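Local coordinates for germination protein (Bacillus megaterium, PDB 6O59) that probably helps sense nutrient germinants, being the N-terminal domain of the A subunit of the spore germinant receptor GerK3, at residues Val160-Met174 with Lys181-Ala193. Numbering follows the deposited sequence.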
# COMPACT_ATOMS: atom_id res chain seq x y z
N VAL A 160 3.64 -8.56 -2.80
CA VAL A 160 2.84 -9.03 -1.65
C VAL A 160 1.39 -8.51 -1.80
O VAL A 160 0.44 -9.30 -1.70
CB VAL A 160 3.46 -8.61 -0.29
CG1 VAL A 160 2.56 -9.03 0.87
CG2 VAL A 160 4.88 -9.17 -0.11
N ARG A 161 1.24 -7.19 -2.07
CA ARG A 161 -0.04 -6.49 -2.30
C ARG A 161 -0.93 -7.13 -3.36
O ARG A 161 -2.14 -6.87 -3.40
CB ARG A 161 0.24 -5.03 -2.73
CG ARG A 161 0.63 -4.11 -1.58
CD ARG A 161 -0.49 -3.95 -0.58
NE ARG A 161 -0.36 -2.71 0.16
CZ ARG A 161 -0.96 -2.47 1.32
NH1 ARG A 161 -1.73 -3.40 1.88
NH2 ARG A 161 -0.76 -1.32 1.95
N ARG A 162 -0.33 -7.89 -4.28
CA ARG A 162 -1.02 -8.56 -5.37
C ARG A 162 -1.66 -9.84 -4.89
O ARG A 162 -2.68 -10.25 -5.45
CB ARG A 162 -0.05 -8.83 -6.52
CG ARG A 162 0.13 -7.64 -7.42
CD ARG A 162 0.83 -8.00 -8.72
NE ARG A 162 1.10 -6.84 -9.57
CZ ARG A 162 2.28 -6.23 -9.67
NH1 ARG A 162 3.30 -6.62 -8.92
NH2 ARG A 162 2.44 -5.20 -10.50
N ILE A 163 -1.06 -10.46 -3.84
CA ILE A 163 -1.50 -11.71 -3.19
C ILE A 163 -2.43 -11.42 -1.99
O ILE A 163 -3.51 -12.00 -1.90
CB ILE A 163 -0.27 -12.57 -2.75
CG1 ILE A 163 0.73 -12.74 -3.91
CG2 ILE A 163 -0.72 -13.92 -2.19
CD1 ILE A 163 1.83 -13.69 -3.66
N ILE A 164 -2.00 -10.55 -1.05
CA ILE A 164 -2.81 -10.19 0.13
C ILE A 164 -3.56 -8.92 -0.21
O ILE A 164 -2.95 -7.85 -0.23
CB ILE A 164 -1.93 -10.06 1.42
CG1 ILE A 164 -1.11 -11.33 1.70
CG2 ILE A 164 -2.75 -9.66 2.65
CD1 ILE A 164 -1.89 -12.54 2.15
N LYS A 165 -4.86 -9.02 -0.49
CA LYS A 165 -5.67 -7.85 -0.87
C LYS A 165 -6.58 -7.33 0.30
O LYS A 165 -7.78 -7.08 0.13
CB LYS A 165 -6.49 -8.16 -2.15
CG LYS A 165 -5.68 -8.61 -3.36
CD LYS A 165 -6.60 -8.76 -4.57
CE LYS A 165 -5.95 -9.43 -5.77
NZ LYS A 165 -5.84 -10.91 -5.61
N THR A 166 -6.00 -7.13 1.47
CA THR A 166 -6.76 -6.58 2.59
C THR A 166 -6.26 -5.16 2.96
O THR A 166 -5.04 -4.92 3.00
CB THR A 166 -6.74 -7.51 3.83
OG1 THR A 166 -7.47 -6.89 4.89
CG2 THR A 166 -5.35 -7.82 4.34
N PRO A 167 -7.17 -4.22 3.34
CA PRO A 167 -6.67 -2.92 3.82
C PRO A 167 -6.04 -3.05 5.21
O PRO A 167 -5.42 -2.11 5.69
CB PRO A 167 -7.94 -2.04 3.85
CG PRO A 167 -9.06 -2.99 3.96
CD PRO A 167 -8.65 -4.30 3.38
N ASP A 168 -6.19 -4.22 5.86
CA ASP A 168 -5.63 -4.51 7.18
C ASP A 168 -4.13 -4.82 7.10
O ASP A 168 -3.45 -4.83 8.14
CB ASP A 168 -6.40 -5.64 7.88
CG ASP A 168 -7.74 -5.23 8.46
OD1 ASP A 168 -8.00 -4.00 8.55
OD2 ASP A 168 -8.54 -6.13 8.84
N LEU A 169 -3.60 -5.00 5.87
CA LEU A 169 -2.16 -5.17 5.66
C LEU A 169 -1.52 -3.79 5.78
O LEU A 169 -1.73 -2.92 4.93
CB LEU A 169 -1.82 -5.85 4.33
CG LEU A 169 -0.32 -6.03 4.01
CD1 LEU A 169 0.42 -6.75 5.13
CD2 LEU A 169 -0.15 -6.79 2.71
N TRP A 170 -0.84 -3.58 6.92
CA TRP A 170 -0.24 -2.30 7.23
C TRP A 170 1.28 -2.35 7.01
O TRP A 170 1.95 -3.29 7.44
CB TRP A 170 -0.61 -1.88 8.65
CG TRP A 170 -2.06 -1.51 8.82
CD1 TRP A 170 -3.05 -1.58 7.87
CD2 TRP A 170 -2.69 -1.04 10.02
NE1 TRP A 170 -4.25 -1.18 8.41
CE2 TRP A 170 -4.06 -0.84 9.72
CE3 TRP A 170 -2.23 -0.74 11.31
CZ2 TRP A 170 -4.96 -0.34 10.67
CZ3 TRP A 170 -3.13 -0.26 12.25
CH2 TRP A 170 -4.48 -0.07 11.93
N LEU A 171 1.81 -1.35 6.24
CA LEU A 171 3.22 -1.17 5.83
C LEU A 171 3.82 0.06 6.53
O LEU A 171 3.25 1.14 6.43
CB LEU A 171 3.33 -1.02 4.30
CG LEU A 171 3.32 -2.28 3.41
CD1 LEU A 171 2.02 -3.06 3.49
CD2 LEU A 171 3.51 -1.91 1.97
N GLU A 172 4.96 -0.11 7.23
CA GLU A 172 5.66 0.87 8.06
C GLU A 172 7.08 0.99 7.54
O GLU A 172 7.84 0.02 7.60
CB GLU A 172 5.62 0.41 9.53
CG GLU A 172 5.90 1.50 10.53
CD GLU A 172 6.09 1.02 11.96
OE1 GLU A 172 5.34 0.11 12.39
OE2 GLU A 172 7.00 1.55 12.64
N SER A 173 7.40 2.15 6.98
CA SER A 173 8.73 2.45 6.47
C SER A 173 9.60 3.06 7.55
O SER A 173 9.12 3.86 8.35
CB SER A 173 8.65 3.38 5.26
OG SER A 173 8.12 2.63 4.17
N MET A 174 10.87 2.65 7.61
CA MET A 174 11.80 3.17 8.61
C MET A 174 13.25 3.10 8.08
O MET A 174 13.51 2.50 7.03
CB MET A 174 11.65 2.47 9.99
CG MET A 174 11.90 0.98 9.99
SD MET A 174 11.05 0.12 11.34
CE MET A 174 12.05 0.66 12.81
N LYS A 181 22.44 4.62 7.67
CA LYS A 181 21.04 4.20 7.59
C LYS A 181 20.69 3.48 6.27
O LYS A 181 21.12 3.87 5.19
CB LYS A 181 20.07 5.39 7.81
CG LYS A 181 20.08 5.95 9.24
CD LYS A 181 19.57 4.97 10.31
CE LYS A 181 19.74 5.48 11.73
NZ LYS A 181 21.07 5.12 12.31
N THR A 182 19.88 2.44 6.41
CA THR A 182 19.32 1.60 5.36
C THR A 182 17.80 1.69 5.44
O THR A 182 17.23 1.60 6.53
CB THR A 182 19.81 0.13 5.48
OG1 THR A 182 21.25 0.09 5.45
CG2 THR A 182 19.27 -0.77 4.40
N ASP A 183 17.15 1.86 4.28
CA ASP A 183 15.70 1.92 4.19
C ASP A 183 15.13 0.52 4.31
O ASP A 183 15.65 -0.43 3.74
CB ASP A 183 15.25 2.61 2.90
CG ASP A 183 15.53 4.09 2.92
OD1 ASP A 183 14.78 4.81 3.60
OD2 ASP A 183 16.52 4.52 2.30
N VAL A 184 14.07 0.42 5.12
CA VAL A 184 13.41 -0.82 5.45
C VAL A 184 11.90 -0.59 5.49
O VAL A 184 11.46 0.45 5.97
CB VAL A 184 13.96 -1.30 6.83
CG1 VAL A 184 12.94 -2.09 7.65
CG2 VAL A 184 15.23 -2.11 6.65
N THR A 185 11.10 -1.57 5.00
CA THR A 185 9.65 -1.54 5.12
C THR A 185 9.21 -2.82 5.88
O THR A 185 9.56 -3.94 5.50
CB THR A 185 8.93 -1.31 3.78
OG1 THR A 185 9.21 0.03 3.36
CG2 THR A 185 7.41 -1.46 3.90
N LEU A 186 8.47 -2.61 6.96
CA LEU A 186 7.88 -3.60 7.86
C LEU A 186 6.41 -3.86 7.46
O LEU A 186 5.69 -2.91 7.16
CB LEU A 186 7.99 -3.02 9.27
CG LEU A 186 7.67 -3.92 10.47
CD1 LEU A 186 8.54 -3.55 11.63
CD2 LEU A 186 6.22 -3.78 10.90
N MET A 187 5.96 -5.11 7.49
CA MET A 187 4.59 -5.55 7.17
C MET A 187 3.98 -6.44 8.24
O MET A 187 4.67 -7.33 8.75
CB MET A 187 4.61 -6.36 5.87
CG MET A 187 4.27 -5.62 4.65
SD MET A 187 4.39 -6.86 3.35
CE MET A 187 4.72 -5.82 1.97
N TYR A 188 2.67 -6.28 8.49
CA TYR A 188 1.89 -7.12 9.40
C TYR A 188 0.41 -6.91 9.09
O TYR A 188 0.04 -5.84 8.60
CB TYR A 188 2.21 -6.82 10.88
CG TYR A 188 1.81 -5.43 11.35
CD1 TYR A 188 2.65 -4.33 11.14
CD2 TYR A 188 0.61 -5.22 12.02
CE1 TYR A 188 2.28 -3.05 11.56
CE2 TYR A 188 0.23 -3.95 12.44
CZ TYR A 188 1.06 -2.87 12.21
OH TYR A 188 0.67 -1.62 12.64
N ILE A 189 -0.44 -7.93 9.38
CA ILE A 189 -1.87 -7.77 9.17
C ILE A 189 -2.47 -7.39 10.51
O ILE A 189 -2.53 -8.21 11.44
CB ILE A 189 -2.61 -8.98 8.50
CG1 ILE A 189 -1.99 -9.35 7.13
CG2 ILE A 189 -4.12 -8.69 8.35
CD1 ILE A 189 -2.47 -10.67 6.51
N HIS A 190 -2.90 -6.12 10.60
CA HIS A 190 -3.56 -5.55 11.77
C HIS A 190 -4.80 -6.40 12.13
O HIS A 190 -5.65 -6.65 11.28
CB HIS A 190 -3.96 -4.10 11.45
CG HIS A 190 -4.92 -3.53 12.44
ND1 HIS A 190 -4.49 -3.06 13.65
CD2 HIS A 190 -6.26 -3.41 12.37
CE1 HIS A 190 -5.57 -2.65 14.29
NE2 HIS A 190 -6.67 -2.86 13.56
N GLY A 191 -4.87 -6.84 13.38
CA GLY A 191 -5.99 -7.66 13.83
C GLY A 191 -5.70 -9.15 13.83
O GLY A 191 -6.38 -9.91 14.52
N ILE A 192 -4.71 -9.58 13.02
CA ILE A 192 -4.27 -10.97 12.94
C ILE A 192 -2.97 -11.05 13.75
O ILE A 192 -2.88 -11.88 14.66
CB ILE A 192 -4.15 -11.49 11.48
CG1 ILE A 192 -5.57 -11.68 10.87
CG2 ILE A 192 -3.38 -12.81 11.44
CD1 ILE A 192 -5.66 -11.93 9.35
N ALA A 193 -2.00 -10.16 13.47
CA ALA A 193 -0.75 -10.10 14.22
C ALA A 193 -0.99 -9.59 15.64
O ALA A 193 -1.81 -8.68 15.84
CB ALA A 193 0.25 -9.21 13.50
O HOH W 1 12.35 4.18 4.56
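With CG beside its own backbone N (chi1 -70°), Trp170 lays its indole alongside His190, whose ring is carried by a CG anti to the backbone N (chi1 167°). The two rings form an offset stack, planes 9° apart, and His190 CB sits over the same indole face, 3.6 Å from the centroid of the six-membered ring. Tyr188 meets the indole at its edge instead, OH near the ring plane 3.3 Å from Trp170 CE3. On the sheet face that carries Trp170 and Tyr188, Glu172 lies across from Leu186 and forms a salt bridge to Arg202 of helix 195-206, which packs here. On the opposite sheet face, Met187 runs its CG alongside Leu171 CD1, 3.6 Å away, and ends tip to tip with Val160, its SD 3.8 Å from Val160 CG1. Helix 153-163 covers this side, Leu157 touching Leu171, Met187 and Thr185. On the same face Ser173 OG and Thr185 OG1 share a hydrogen bond of 2.9 Å. Backbone pairing holds the strands throughout, from His190 N bonded to Asp168 O to the reciprocal bonds of Met174 and Val184. This is an antiparallel beta hairpin at one margin of a five-stranded antiparallel sheet with helices packed on both faces.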